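Local coordinates for protein mycolic acid synthase (PDB 1L1E) that probably catalyses the S-adenosyl-L-methionine-dependent conversion of a double bond to a cyclopropane ring at the proximal position of alpha mycolic acids, at residues I53-A56 / L57-N61; I136-F139 / E140-H144; Y147-F150 / F151-H155; T192-I195 / L196-F200; P206-P209 / T210-Y214. All coordinates share one frame; numbering follows the deposited sequence.

Interaction 1: residues I53-A56 / L57-N61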
# COMPACT_ATOMS: atom_id res chain seq x y z
N ILE A 53 2.36 -2.07 -9.76
CA ILE A 53 3.58 -1.29 -9.61
C ILE A 53 3.78 -0.40 -10.86
O ILE A 53 4.02 0.81 -10.74
CB ILE A 53 4.79 -2.23 -9.40
CG1 ILE A 53 4.62 -2.97 -8.08
CG2 ILE A 53 6.09 -1.45 -9.46
CD1 ILE A 53 5.66 -4.04 -7.82
N ASP A 54 3.64 -0.97 -12.05
CA ASP A 54 3.80 -0.16 -13.27
C ASP A 54 2.71 0.91 -13.38
O ASP A 54 2.94 2.00 -13.90
CB ASP A 54 3.76 -1.04 -14.54
CG ASP A 54 4.97 -1.97 -14.65
OD1 ASP A 54 5.95 -1.80 -13.89
OD2 ASP A 54 4.93 -2.88 -15.51
N LEU A 55 1.51 0.61 -12.90
CA LEU A 55 0.43 1.59 -12.97
C LEU A 55 0.76 2.81 -12.12
O LEU A 55 0.62 3.95 -12.56
CB LEU A 55 -0.89 0.97 -12.49
CG LEU A 55 -2.08 1.94 -12.40
CD1 LEU A 55 -2.54 2.36 -13.80
CD2 LEU A 55 -3.23 1.27 -11.64
N ALA A 56 1.19 2.56 -10.89
CA ALA A 56 1.53 3.63 -9.96
C ALA A 56 2.72 4.44 -10.46
O ALA A 56 2.65 5.65 -10.55
CB ALA A 56 1.83 3.06 -8.59
N LEU A 57 3.79 3.75 -10.81
CA LEU A 57 5.01 4.40 -11.28
C LEU A 57 4.83 5.13 -12.60
O LEU A 57 5.44 6.16 -12.83
CB LEU A 57 6.14 3.39 -11.37
CG LEU A 57 6.49 2.69 -10.04
CD1 LEU A 57 7.62 1.70 -10.27
CD2 LEU A 57 6.89 3.75 -8.99
N GLY A 58 3.98 4.59 -13.48
CA GLY A 58 3.75 5.24 -14.76
C GLY A 58 3.22 6.65 -14.60
O GLY A 58 3.43 7.51 -15.45
N LYS A 59 2.53 6.89 -13.49
CA LYS A 59 1.94 8.19 -13.19
C LYS A 59 2.94 9.24 -12.69
O LYS A 59 2.65 10.44 -12.68
CB LYS A 59 0.82 8.02 -12.15
CG LYS A 59 -0.37 7.23 -12.67
CD LYS A 59 -1.37 6.94 -11.58
CE LYS A 59 -2.57 6.18 -12.10
NZ LYS A 59 -3.40 5.63 -10.97
N LEU A 60 4.12 8.78 -12.30
CA LEU A 60 5.15 9.69 -11.80
C LEU A 60 6.07 10.21 -12.91
O LEU A 60 7.04 10.93 -12.64
CB LEU A 60 5.98 8.97 -10.72
CG LEU A 60 5.15 8.44 -9.54
CD1 LEU A 60 6.05 7.75 -8.52
CD2 LEU A 60 4.41 9.59 -8.90
N ASN A 61 5.75 9.84 -14.15
CA ASN A 61 6.52 10.26 -15.32
C ASN A 61 8.03 10.23 -15.04
O ASN A 61 8.76 11.20 -15.28
CB ASN A 61 6.04 11.65 -15.77
CG ASN A 61 4.57 11.64 -16.18
OD1 ASN A 61 3.92 12.69 -16.24
ND2 ASN A 61 4.04 10.45 -16.48

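Interaction 2: residues I136-F139 / E140-H144. With SAH (S-adenosyl-L-homocysteine), chain D.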
# COMPACT_ATOMS: atom_id res chain seq x y z
N ILE A 136 2.34 3.20 -1.30
CA ILE A 136 1.29 2.23 -1.56
C ILE A 136 0.95 1.40 -0.33
O ILE A 136 1.76 0.59 0.13
CB ILE A 136 1.72 1.28 -2.72
CG1 ILE A 136 1.94 2.09 -3.99
CG2 ILE A 136 0.66 0.22 -2.96
CD1 ILE A 136 2.62 1.29 -5.11
N GLY A 137 -0.26 1.60 0.19
CA GLY A 137 -0.71 0.85 1.35
C GLY A 137 -0.05 1.21 2.66
O GLY A 137 -0.04 0.40 3.59
N ALA A 138 0.52 2.41 2.75
CA ALA A 138 1.17 2.82 4.00
C ALA A 138 0.29 3.79 4.79
O ALA A 138 0.19 3.70 6.01
CB ALA A 138 2.49 3.50 3.69
N PHE A 139 -0.33 4.71 4.05
CA PHE A 139 -1.20 5.75 4.59
C PHE A 139 -2.23 5.27 5.61
O PHE A 139 -2.56 5.99 6.55
CB PHE A 139 -1.91 6.43 3.42
CG PHE A 139 -2.54 7.74 3.77
CD1 PHE A 139 -1.78 8.89 3.83
CD2 PHE A 139 -3.90 7.81 4.04
CE1 PHE A 139 -2.37 10.12 4.15
CE2 PHE A 139 -4.50 9.02 4.37
CZ PHE A 139 -3.74 10.18 4.43
N GLU A 140 -2.75 4.05 5.44
CA GLU A 140 -3.74 3.50 6.35
C GLU A 140 -3.21 3.31 7.77
O GLU A 140 -3.99 3.19 8.72
CB GLU A 140 -4.26 2.15 5.83
CG GLU A 140 -4.93 2.23 4.47
CD GLU A 140 -3.99 1.85 3.34
OE1 GLU A 140 -2.82 2.31 3.33
OE2 GLU A 140 -4.44 1.09 2.45
N HIS A 141 -1.88 3.28 7.91
CA HIS A 141 -1.25 3.09 9.22
C HIS A 141 -0.85 4.39 9.93
O HIS A 141 -0.43 4.36 11.08
CB HIS A 141 0.02 2.24 9.06
CG HIS A 141 -0.23 0.86 8.57
ND1 HIS A 141 -0.55 -0.19 9.41
CD2 HIS A 141 -0.21 0.34 7.32
CE1 HIS A 141 -0.71 -1.29 8.70
NE2 HIS A 141 -0.51 -1.00 7.43
N PHE A 142 -0.98 5.52 9.25
CA PHE A 142 -0.56 6.81 9.81
C PHE A 142 -1.42 7.38 10.95
O PHE A 142 -0.88 7.89 11.94
CB PHE A 142 -0.47 7.86 8.69
CG PHE A 142 0.49 7.52 7.58
CD1 PHE A 142 0.51 8.28 6.42
CD2 PHE A 142 1.35 6.43 7.68
CE1 PHE A 142 1.38 7.96 5.36
CE2 PHE A 142 2.21 6.10 6.63
CZ PHE A 142 2.22 6.87 5.47
N GLY A 143 -2.73 7.30 10.80
CA GLY A 143 -3.62 7.86 11.81
C GLY A 143 -3.94 9.28 11.39
O GLY A 143 -3.05 10.04 11.03
N HIS A 144 -5.22 9.62 11.44
CA HIS A 144 -5.71 10.94 11.05
C HIS A 144 -4.97 12.15 11.65
O HIS A 144 -4.74 13.13 10.95
CB HIS A 144 -7.21 11.01 11.37
CG HIS A 144 -7.85 12.32 11.01
ND1 HIS A 144 -7.67 13.47 11.74
CD2 HIS A 144 -8.68 12.65 9.98
CE1 HIS A 144 -8.36 14.45 11.19
NE2 HIS A 144 -8.98 13.98 10.12
N SAH D . 4.24 -0.56 -0.10
CA SAH D . 4.52 -1.98 0.13
CB SAH D . 4.23 -2.36 1.60
CG SAH D . 2.82 -2.07 2.12
SD SAH D . 2.56 -2.55 3.83
C SAH D . 3.67 -2.86 -0.80
O SAH D . 2.92 -2.30 -1.60
OXT SAH D . 3.75 -4.09 -0.69
C5' SAH D . 2.79 -0.95 4.68
C4' SAH D . 4.23 -0.41 4.66
O4' SAH D . 4.30 0.98 5.11
C3' SAH D . 5.18 -1.17 5.58
O3' SAH D . 6.46 -1.24 4.92
C2' SAH D . 5.23 -0.31 6.82
O2' SAH D . 6.37 -0.61 7.63
C1' SAH D . 5.24 1.06 6.21
N9 SAH D . 4.87 2.15 7.13
C8 SAH D . 3.81 2.28 7.97
N7 SAH D . 3.74 3.37 8.67
C5 SAH D . 4.88 4.06 8.26
C6 SAH D . 5.43 5.34 8.60
N6 SAH D . 4.86 6.17 9.49
N1 SAH D . 6.61 5.72 7.98
C2 SAH D . 7.19 4.89 7.08
N3 SAH D . 6.76 3.68 6.68
C4 SAH D . 5.58 3.32 7.31
O HOH W 1 -4.51 6.46 8.36

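Interaction 3: residues Y147-F150 / F151-H155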
# COMPACT_ATOMS: atom_id res chain seq x y z
N TYR A 147 -2.06 13.39 9.47
CA TYR A 147 -2.25 13.70 8.05
C TYR A 147 -1.63 15.01 7.59
O TYR A 147 -0.89 15.02 6.61
CB TYR A 147 -3.75 13.68 7.68
CG TYR A 147 -4.38 12.29 7.65
CD1 TYR A 147 -5.75 12.14 7.43
CD2 TYR A 147 -3.60 11.14 7.83
CE1 TYR A 147 -6.33 10.87 7.38
CE2 TYR A 147 -4.18 9.87 7.78
CZ TYR A 147 -5.54 9.74 7.56
OH TYR A 147 -6.12 8.48 7.52
N HIS A 148 -1.92 16.11 8.28
CA HIS A 148 -1.35 17.38 7.86
C HIS A 148 0.16 17.34 7.78
O HIS A 148 0.76 17.88 6.85
CB HIS A 148 -1.72 18.53 8.80
CG HIS A 148 -0.98 19.79 8.49
ND1 HIS A 148 -1.32 20.63 7.45
CD2 HIS A 148 0.14 20.32 9.04
CE1 HIS A 148 -0.44 21.61 7.37
NE2 HIS A 148 0.46 21.45 8.32
N HIS A 149 0.78 16.70 8.77
CA HIS A 149 2.23 16.60 8.83
C HIS A 149 2.78 15.84 7.61
O HIS A 149 3.73 16.27 6.97
CB HIS A 149 2.63 15.92 10.14
CG HIS A 149 4.10 15.97 10.43
ND1 HIS A 149 4.91 17.01 10.01
CD2 HIS A 149 4.91 15.13 11.11
CE1 HIS A 149 6.14 16.79 10.41
NE2 HIS A 149 6.17 15.66 11.08
N PHE A 150 2.16 14.71 7.31
CA PHE A 150 2.56 13.89 6.17
C PHE A 150 2.54 14.70 4.88
O PHE A 150 3.51 14.71 4.12
CB PHE A 150 1.62 12.69 6.04
CG PHE A 150 1.83 11.89 4.80
CD1 PHE A 150 2.96 11.09 4.65
CD2 PHE A 150 0.88 11.93 3.77
CE1 PHE A 150 3.15 10.33 3.49
CE2 PHE A 150 1.06 11.16 2.61
CZ PHE A 150 2.19 10.36 2.47
N PHE A 151 1.44 15.38 4.61
CA PHE A 151 1.36 16.15 3.39
C PHE A 151 2.32 17.34 3.38
O PHE A 151 2.83 17.70 2.33
CB PHE A 151 -0.09 16.56 3.14
CG PHE A 151 -0.94 15.42 2.66
CD1 PHE A 151 -2.00 14.93 3.44
CD2 PHE A 151 -0.66 14.79 1.45
CE1 PHE A 151 -2.75 13.85 3.02
CE2 PHE A 151 -1.42 13.70 1.01
CZ PHE A 151 -2.46 13.23 1.80
N GLU A 152 2.59 17.93 4.55
CA GLU A 152 3.53 19.04 4.62
C GLU A 152 4.95 18.53 4.30
O GLU A 152 5.69 19.18 3.57
CB GLU A 152 3.52 19.68 6.01
CG GLU A 152 4.84 20.33 6.40
CD GLU A 152 4.89 20.79 7.85
OE1 GLU A 152 4.52 20.01 8.75
OE2 GLU A 152 5.31 21.95 8.08
N VAL A 153 5.31 17.38 4.86
CA VAL A 153 6.63 16.81 4.63
C VAL A 153 6.84 16.35 3.19
O VAL A 153 7.88 16.62 2.60
CB VAL A 153 6.90 15.61 5.57
CG1 VAL A 153 8.25 14.99 5.27
CG2 VAL A 153 6.83 16.05 7.02
N THR A 154 5.86 15.65 2.62
CA THR A 154 5.98 15.18 1.25
C THR A 154 5.97 16.33 0.24
O THR A 154 6.65 16.28 -0.78
CB THR A 154 4.85 14.18 0.89
OG1 THR A 154 3.58 14.71 1.28
CG2 THR A 154 5.09 12.84 1.58
N HIS A 155 5.20 17.37 0.54
CA HIS A 155 5.12 18.53 -0.34
C HIS A 155 6.43 19.35 -0.34
O HIS A 155 6.85 19.87 -1.37
CB HIS A 155 3.97 19.44 0.09
CG HIS A 155 3.77 20.64 -0.78
ND1 HIS A 155 3.03 20.59 -1.95
CD2 HIS A 155 4.25 21.90 -0.69
CE1 HIS A 155 3.07 21.78 -2.53
NE2 HIS A 155 3.80 22.59 -1.79

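Interaction 4: residues T192-I195 / L196-F200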
# COMPACT_ATOMS: atom_id res chain seq x y z
N THR A 192 -15.11 -3.86 11.50
CA THR A 192 -14.27 -2.68 11.32
C THR A 192 -13.36 -2.49 12.54
O THR A 192 -12.17 -2.23 12.40
CB THR A 192 -15.12 -1.42 11.12
OG1 THR A 192 -15.99 -1.61 10.00
CG2 THR A 192 -14.23 -0.22 10.84
N LYS A 193 -13.93 -2.63 13.73
CA LYS A 193 -13.13 -2.49 14.95
C LYS A 193 -12.02 -3.52 14.90
O LYS A 193 -10.87 -3.24 15.23
CB LYS A 193 -13.99 -2.72 16.19
CG LYS A 193 -13.20 -2.68 17.48
CD LYS A 193 -14.10 -2.90 18.68
CE LYS A 193 -13.31 -2.77 19.97
NZ LYS A 193 -14.18 -2.96 21.15
N PHE A 194 -12.38 -4.72 14.47
CA PHE A 194 -11.44 -5.83 14.34
C PHE A 194 -10.31 -5.44 13.38
O PHE A 194 -9.14 -5.69 13.67
CB PHE A 194 -12.18 -7.06 13.79
CG PHE A 194 -11.28 -8.18 13.37
CD1 PHE A 194 -10.77 -9.07 14.30
CD2 PHE A 194 -10.94 -8.34 12.02
CE1 PHE A 194 -9.94 -10.12 13.91
CE2 PHE A 194 -10.11 -9.39 11.62
CZ PHE A 194 -9.61 -10.28 12.56
N ILE A 195 -10.67 -4.84 12.25
CA ILE A 195 -9.68 -4.44 11.26
C ILE A 195 -8.76 -3.33 11.77
O ILE A 195 -7.54 -3.37 11.55
CB ILE A 195 -10.34 -3.97 9.95
CG1 ILE A 195 -11.07 -5.14 9.29
CG2 ILE A 195 -9.29 -3.41 9.01
CD1 ILE A 195 -10.21 -6.37 9.06
N LEU A 196 -9.33 -2.34 12.44
CA LEU A 196 -8.54 -1.24 12.96
C LEU A 196 -7.67 -1.66 14.14
O LEU A 196 -6.63 -1.06 14.38
CB LEU A 196 -9.43 -0.07 13.38
CG LEU A 196 -9.85 0.86 12.24
CD1 LEU A 196 -10.78 1.94 12.76
CD2 LEU A 196 -8.61 1.48 11.61
N ALA A 197 -8.10 -2.69 14.87
CA ALA A 197 -7.33 -3.14 16.02
C ALA A 197 -6.23 -4.13 15.64
O ALA A 197 -5.08 -3.97 16.06
CB ALA A 197 -8.25 -3.76 17.06
N GLU A 198 -6.57 -5.13 14.85
CA GLU A 198 -5.61 -6.15 14.45
C GLU A 198 -4.79 -5.83 13.20
O GLU A 198 -3.57 -6.00 13.19
CB GLU A 198 -6.34 -7.48 14.23
CG GLU A 198 -7.22 -7.90 15.40
CD GLU A 198 -6.48 -7.93 16.71
OE1 GLU A 198 -5.32 -8.41 16.73
OE2 GLU A 198 -7.04 -7.48 17.74
N ILE A 199 -5.45 -5.35 12.14
CA ILE A 199 -4.77 -5.06 10.89
C ILE A 199 -4.13 -3.68 10.77
O ILE A 199 -3.05 -3.55 10.19
CB ILE A 199 -5.72 -5.25 9.68
CG1 ILE A 199 -6.37 -6.63 9.76
CG2 ILE A 199 -4.96 -5.09 8.38
CD1 ILE A 199 -5.39 -7.79 9.75
N PHE A 200 -4.78 -2.65 11.30
CA PHE A 200 -4.23 -1.30 11.21
C PHE A 200 -4.12 -0.61 12.58
O PHE A 200 -4.61 0.51 12.77
CB PHE A 200 -5.07 -0.45 10.25
CG PHE A 200 -5.10 -0.97 8.83
CD1 PHE A 200 -6.31 -1.33 8.23
CD2 PHE A 200 -3.93 -1.09 8.09
CE1 PHE A 200 -6.34 -1.79 6.91
CE2 PHE A 200 -3.95 -1.55 6.78
CZ PHE A 200 -5.16 -1.90 6.19

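Interaction 5: residues P206-P209 / T210-Y214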
# COMPACT_ATOMS: atom_id res chain seq x y z
N PRO A 206 -9.30 6.75 5.71
CA PRO A 206 -9.83 8.08 5.38
C PRO A 206 -10.95 8.08 4.36
O PRO A 206 -11.12 7.13 3.59
CB PRO A 206 -8.60 8.80 4.85
CG PRO A 206 -7.92 7.71 4.08
CD PRO A 206 -8.00 6.53 5.05
N SER A 207 -11.72 9.17 4.39
CA SER A 207 -12.79 9.40 3.45
C SER A 207 -12.10 10.13 2.32
O SER A 207 -11.02 10.71 2.52
CB SER A 207 -13.88 10.31 4.06
OG SER A 207 -13.43 11.66 4.15
N ILE A 208 -12.69 10.09 1.12
CA ILE A 208 -12.10 10.77 -0.02
C ILE A 208 -11.98 12.28 0.23
O ILE A 208 -10.95 12.89 -0.09
CB ILE A 208 -12.92 10.48 -1.30
CG1 ILE A 208 -12.77 9.00 -1.66
CG2 ILE A 208 -12.43 11.34 -2.45
CD1 ILE A 208 -13.66 8.54 -2.79
N PRO A 209 -13.04 12.92 0.78
CA PRO A 209 -13.00 14.36 1.07
C PRO A 209 -11.84 14.74 2.00
O PRO A 209 -11.27 15.82 1.87
CB PRO A 209 -14.37 14.60 1.72
CG PRO A 209 -15.25 13.67 0.91
CD PRO A 209 -14.41 12.40 0.92
N THR A 210 -11.50 13.85 2.93
CA THR A 210 -10.40 14.08 3.86
C THR A 210 -9.05 14.09 3.15
O THR A 210 -8.21 14.97 3.39
CB THR A 210 -10.37 13.02 4.98
OG1 THR A 210 -11.40 13.30 5.94
CG2 THR A 210 -9.04 13.02 5.69
N VAL A 211 -8.82 13.10 2.29
CA VAL A 211 -7.57 13.04 1.54
C VAL A 211 -7.42 14.38 0.83
O VAL A 211 -6.40 15.06 0.95
CB VAL A 211 -7.57 11.91 0.50
CG1 VAL A 211 -6.31 12.01 -0.37
CG2 VAL A 211 -7.66 10.57 1.18
N HIS A 212 -8.46 14.74 0.07
CA HIS A 212 -8.48 16.00 -0.66
C HIS A 212 -8.24 17.16 0.29
O HIS A 212 -7.49 18.09 -0.03
CB HIS A 212 -9.85 16.18 -1.33
CG HIS A 212 -9.96 15.53 -2.67
ND1 HIS A 212 -9.62 16.18 -3.84
CD2 HIS A 212 -10.36 14.29 -3.03
CE1 HIS A 212 -9.80 15.37 -4.86
NE2 HIS A 212 -10.25 14.21 -4.40
N GLU A 213 -8.88 17.09 1.45
CA GLU A 213 -8.76 18.13 2.46
C GLU A 213 -7.33 18.48 2.81
O GLU A 213 -6.89 19.61 2.59
CB GLU A 213 -9.48 17.70 3.74
CG GLU A 213 -9.49 18.76 4.84
CD GLU A 213 -9.83 18.20 6.21
OE1 GLU A 213 -9.91 19.01 7.16
OE2 GLU A 213 -10.01 16.97 6.35
N TYR A 214 -6.61 17.52 3.37
CA TYR A 214 -5.23 17.73 3.79
C TYR A 214 -4.20 17.88 2.70
O TYR A 214 -3.21 18.58 2.87
CB TYR A 214 -4.78 16.62 4.73
CG TYR A 214 -5.44 16.68 6.08
CD1 TYR A 214 -6.72 16.17 6.27
CD2 TYR A 214 -4.80 17.28 7.16
CE1 TYR A 214 -7.34 16.24 7.51
CE2 TYR A 214 -5.41 17.36 8.40
CZ TYR A 214 -6.68 16.84 8.57
OH TYR A 214 -7.27 16.90 9.80

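Interaction 1: residues I53-A56 / L57-N61
The flat peptide carbonyl of Ala56 is met over its face by Lys59: Lys59 N donates to Ala56 O at 3.2 Å from 57° out of the carbonyl plane, so the bond does not use a lone pair. The Ile53 carbonyl receives its partner differently, with Leu57 N on Ile53 O in a nearly straight bond of 2.9 Å. This step from a four-residue to a three-residue bond tightens the chain towards the finish of helix 45-58, where a type I turn spans Gly58 to Asn61 and Asn61 takes a positive phi.

Two side-chain pairs are spaced four residues apart. Ile53 and Leu57 lie side by side, with CG2 of Ile53 3.6 Å from CD1 of Leu57; Ile53 also packs on helix 77-86 and Leu57 on Leu68 of strand 67-71. On another flank Lys59 runs extended past the Leu55 carbonyl, its CG 3.4 Å from Leu55 O, and ends across the Leu55 side chain, NZ 4.2 Å from CG.

Lys59 thus spends its methylenes on packing, while its NZ bonds to Gln282 and Gln226. With two neutral side-chain amides as partners, the ammonium is probably stabilised by dipoles rather than by a counter-charge from these residues.

Interaction 2: residues I136-F139 / E140-H144
Phe139 O is gripped by two donors, Phe142 N at 3.2 Å and a water at 2.7 Å. Phe142 N stands 64° out of the carbonyl plane, and the same water accepts from Gly143 N, tying the start of the turn to its exit. One residue earlier, His141 N donates to Ala138 O at 2.8 Å.

This tight turn brings the Phe142 ring back over the chain. With CG beside its own backbone N (chi1 -59°), the ring presents a face to Phe139 CA, which lies 3.5 Å from the ring centroid and only 13° off the normal, a CH-pi contact. The Phe139 and Phe142 side chains run at about a right angle to each other and their rings meet obliquely, the two CD1 atoms 3.5 Å apart.

The segment leaves strand 132-136 of the Rossmann-like methyltransferase sheet and lines the cofactor pocket. The amino group of S-adenosyl-L-homocysteine donates from its N to Ile136 O at 2.7 Å. Ala138 CB rests near the ribose, and the adenine sits at the edge of the Phe142 ring, with SAH C5 3.7 Å from Phe142 CE2.

The His141 ring turns its edge to the carbonyls of Gly137 and Ala138, both near its plane. Glu140, bent at chi2, folds back so that OE1 lies 3.1 Å from Gly137 C; its OE2 accepts a hydrogen bond from Ile169 N and reaches the pocket that holds a carbonate ion.

Interaction 3: residues Y147-F150 / F151-H155
Phe150 and Phe151 meet edge to face: the Phe150 ring points its CD2 and CE2 edge at the face of Phe151, with centroids 5.1 Å apart and planes at 69°. Their first torsions set this up, since CG of Phe150 is anti to its backbone N (chi1 172°) whereas that of Phe151 lies beside N, which brings these neighbouring rings together on one flank of the helix. A face of the Phe150 ring also takes Thr154 CG2, offset toward the rim and 4.1 Å from the centroid.

Thr154 is held in place by its hydroxyl. OG1 donates to Phe150 O at 2.8 Å, joining the regular bond from Thr154 N, so that one carbonyl serves two donors of the same residue.

All this lies on helix 147-157, the connecting helix of a beta-alpha-beta unit between strands 132-136 and 163-170. The apolar flank faces the sheet: Phe150, Phe151 and Thr154 all touch Met164, and Phe150 and Thr154 reach Ile71.

On another flank His149 and Glu152 cross obliquely, ring and carboxylate planes 73° apart. His149 ND1 donates to Glu152 OE1 over a long 3.3 Å; the oxygen lies near the ring plane and is met on its anti side. Glu152 OE2 forms a salt bridge with Arg156, so this carboxylate is shared. Val153 CG2 approaches the His149 ring obliquely, 3.5 Å from CE1, while the ring of Trp123, at a predicted cofactor-binding position, also meets that of His149.

Interaction 4: residues T192-I195 / L196-F200
Helix 189-199 finishes in a wider pi-type turn, and residues 192-195 and 196-200 carry the change. Among the backbone bonds, Glu198 N still reaches Phe194 O in the regular alpha manner at 2.9 Å. The next carbonyl is different: Ile195 O accepts from Phe200 N, also at 2.9 Å, five residues on, while Ile199 N adds a weak bond with an N-H...O angle of only 127°. The five-residue bond, with the four-residue one bent and weak, is the evidence that the last turn has widened.

Apolar contacts centre on Ile195. Its two branches divide the work: CD1 meets Ile199 CG1 at 3.9 Å, and CG2 lies 3.7 Å from Phe200 CD1, each pair running side by side in the same direction. Ile195 also packs against Tyr265 and Cys269 of helix 256-274, the latter the predicted active-site residue, so this flank of the helix faces the probable catalytic region.

Aromatic and charged groups share another flank. Glu198 CB sits over one face of the Phe194 ring, with CG 3.8 Å from CE1. The glutamate then bends at chi2 (-54°) and its OE1 forms a salt bridge with Arg261, while the Phe194 ring makes a cation-pi contact with Lys264.

The ring of Phe200, edge-to-face with His141, carries Ile199 CG2 over its centre, 3.7 Å above the plane.

Interaction 5: residues P206-P209 / T210-Y214
Ser207 is the N-cap of helix 208-216: its OG accepts from Thr210 N, the third amide of the helix, at 3.2 Å with an N-H...O angle of 149°. The hydroxyl reaches that amide because chi1 (73°) places OG between the backbone N and the carbonyl carbon of Ser207. The Ser207 carbonyl then starts the regular pattern, taking Val211 N at 3.3 Å. His212 N follows on Ile208 O in an almost straight bond, and Glu213 N on Pro209 O at 2.7 Å.

Further out, Ile208 and His212 lie side by side. CD2 at the edge of the imidazole faces Ile208 O at 3.3 Å, near the ring plane, and the same carbon meets Ile208 CG2 at 3.7 Å. The ring's ND1 is engaged by Glu216, one turn on, and Glu213 forms a salt bridge with Lys217.

The apolar packing is looser: Pro206 CG lies 4.1 Å from Val211 CG2. It links the residue before the cap to the fourth residue after it, on the flank where Pro206 also meets Tyr147 and Val211 touches Phe283. A serine N-cap bonded to the third amide, with an apolar pair spanning it, matches the hydrophobic staple at the start of a helix.

The five contacts follow one another along the chain, all in the methyltransferase fold, around a seven-stranded mixed sheet. Interaction 2 is the hub: it lies in the loop between strand 132-136 and helix 147-157, its centre about 8 Å from that of the chain, and touches each of the others. Interactions 3 and 5, centres about 13 Å apart, pack helix 147-157 against helix 208-216 through Tyr147, His148, Phe151 and Tyr214. Interactions 1 and 4, about 29 Å between centres, lie on opposite sides of the chain's centre; Ala56 and Phe200 reach the hub loop. The cofactor-lining loop thus packs against elements from several parts of the sequence.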